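Local coordinates for protein beta-lactamase (Klebsiella pneumoniae, PDB 6KBY) that probably hydrolyses the beta-lactam ring of antibiotics to a substituted beta-amino acid, and binds adenosine monophosphate covalently in its active-site pocket, at residues A[113-117]-A[118-122]. Sequence-based numbering, arbitrary orientation.
Sequences VLNVG and THTSG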
# COMPACT_ATOMS: atom_id res chain seq x y z
N VAL A 113 7.46 14.85 10.42
CA VAL A 113 7.47 13.88 9.33
C VAL A 113 6.77 12.59 9.76
O VAL A 113 6.00 12.00 8.99
CB VAL A 113 8.90 13.64 8.81
CG1 VAL A 113 8.91 12.64 7.67
CG2 VAL A 113 9.52 14.95 8.36
N LEU A 114 7.00 12.16 11.00
CA LEU A 114 6.31 10.98 11.52
C LEU A 114 4.80 11.15 11.45
O LEU A 114 4.08 10.21 11.08
CB LEU A 114 6.76 10.70 12.96
CG LEU A 114 6.25 9.37 13.53
CD1 LEU A 114 6.87 8.19 12.81
CD2 LEU A 114 6.51 9.28 15.03
N ASN A 115 4.30 12.35 11.78
CA ASN A 115 2.86 12.58 11.70
C ASN A 115 2.33 12.34 10.29
O ASN A 115 1.32 11.66 10.11
CB ASN A 115 2.50 14.01 12.13
CG ASN A 115 2.66 14.29 13.63
OD1 ASN A 115 3.06 15.40 14.00
ND2 ASN A 115 2.30 13.34 14.49
N VAL A 116 2.99 12.90 9.27
CA VAL A 116 2.47 12.65 7.92
C VAL A 116 2.67 11.20 7.51
O VAL A 116 1.91 10.68 6.68
CB VAL A 116 2.97 13.65 6.86
CG1 VAL A 116 2.45 15.05 7.14
CG2 VAL A 116 4.49 13.65 6.74
N GLY A 117 3.67 10.51 8.07
CA GLY A 117 3.88 9.10 7.77
C GLY A 117 2.95 8.14 8.48
O GLY A 117 2.98 6.94 8.19
N THR A 118 2.13 8.64 9.40
CA THR A 118 1.24 7.82 10.22
C THR A 118 -0.19 8.33 10.19
O THR A 118 -1.01 7.89 11.00
CB THR A 118 1.74 7.77 11.67
OG1 THR A 118 1.82 9.10 12.19
CG2 THR A 118 3.11 7.09 11.78
N HIS A 119 -0.51 9.26 9.29
CA HIS A 119 -1.85 9.83 9.17
C HIS A 119 -2.27 10.59 10.42
O HIS A 119 -3.47 10.70 10.71
CB HIS A 119 -2.91 8.79 8.79
CG HIS A 119 -2.57 8.00 7.58
ND1 HIS A 119 -2.42 8.57 6.33
CD2 HIS A 119 -2.38 6.67 7.42
CE1 HIS A 119 -2.13 7.62 5.46
NE2 HIS A 119 -2.10 6.46 6.09
N THR A 120 -1.32 11.15 11.15
CA THR A 120 -1.65 11.90 12.36
C THR A 120 -1.39 13.40 12.25
O THR A 120 -1.41 14.10 13.26
CB THR A 120 -0.96 11.30 13.60
OG1 THR A 120 0.46 11.27 13.41
CG2 THR A 120 -1.49 9.90 13.89
N SER A 121 -1.19 13.92 11.03
CA SER A 121 -1.07 15.37 10.91
C SER A 121 -2.41 16.08 11.07
O SER A 121 -2.45 17.22 11.54
CB SER A 121 -0.44 15.78 9.57
OG SER A 121 -1.33 15.60 8.48
N GLY A 122 -3.50 15.44 10.66
CA GLY A 122 -4.79 16.10 10.57
C GLY A 122 -5.15 16.61 9.20
O GLY A 122 -6.26 17.14 9.03
O HOH W 1 -0.80 11.13 6.16
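Asn115 and Thr120 meet where helix 113-117 gives way to the loop that follows and the chain turns back on itself. From Asn115 CB outward the contact is continuous: CB rests 3.6 Å from Thr120 OG1, CG also lies nearest that atom, at 3.7 Å, and ND2 donates a hydrogen bond to Thr120 OG1 at 3.0 Å (N-H...O angle 150°). Asn115 has CG beside its own backbone N and anti to the carbonyl carbon (chi1 -71°), the rotation from which ND2 reaches Thr120. The two side chains cross nearly at right angles, with the threonine oxygen somewhat tilted from the amide plane. Asparagine suits the place because its short carboxamide brings an N-H donor to this hydroxyl. Separately, the backbone carbonyl O of Asn115 accepts Thr120 N at 2.9 Å and Thr118 N at 3.2 Å, from opposite faces of the carbonyl plane. The hydroxyl of Thr118 reaches back to the helix: with chi1 near 58°, OG1 lies between the backbone N and the carbonyl carbon and donates to the backbone Leu114 O at 2.8 Å. Its methyl CG2 faces Leu114 CD1 at 4.1 Å, so threonine supplies both a donor and an apolar face. Val116 CG1 packs on Ser121 CB at 3.8 Å, while Ser121 OG accepts a hydrogen bond from Leu123 N. His119 takes a left-handed backbone conformation within the turn, and a water links its ND1 to Val116 O. The buried turn touches helix 158-171 through Val113 and His119, and strand 266-270 through Leu114 and Thr118 on Tyr267 and Thr118 and Thr120 on Phe268; Thr118 and His119 reach Gln275 of strand 273-275, and the His119 ring meets that of Tyr156, an AMP-binding residue, joining the turn to the active-site wall.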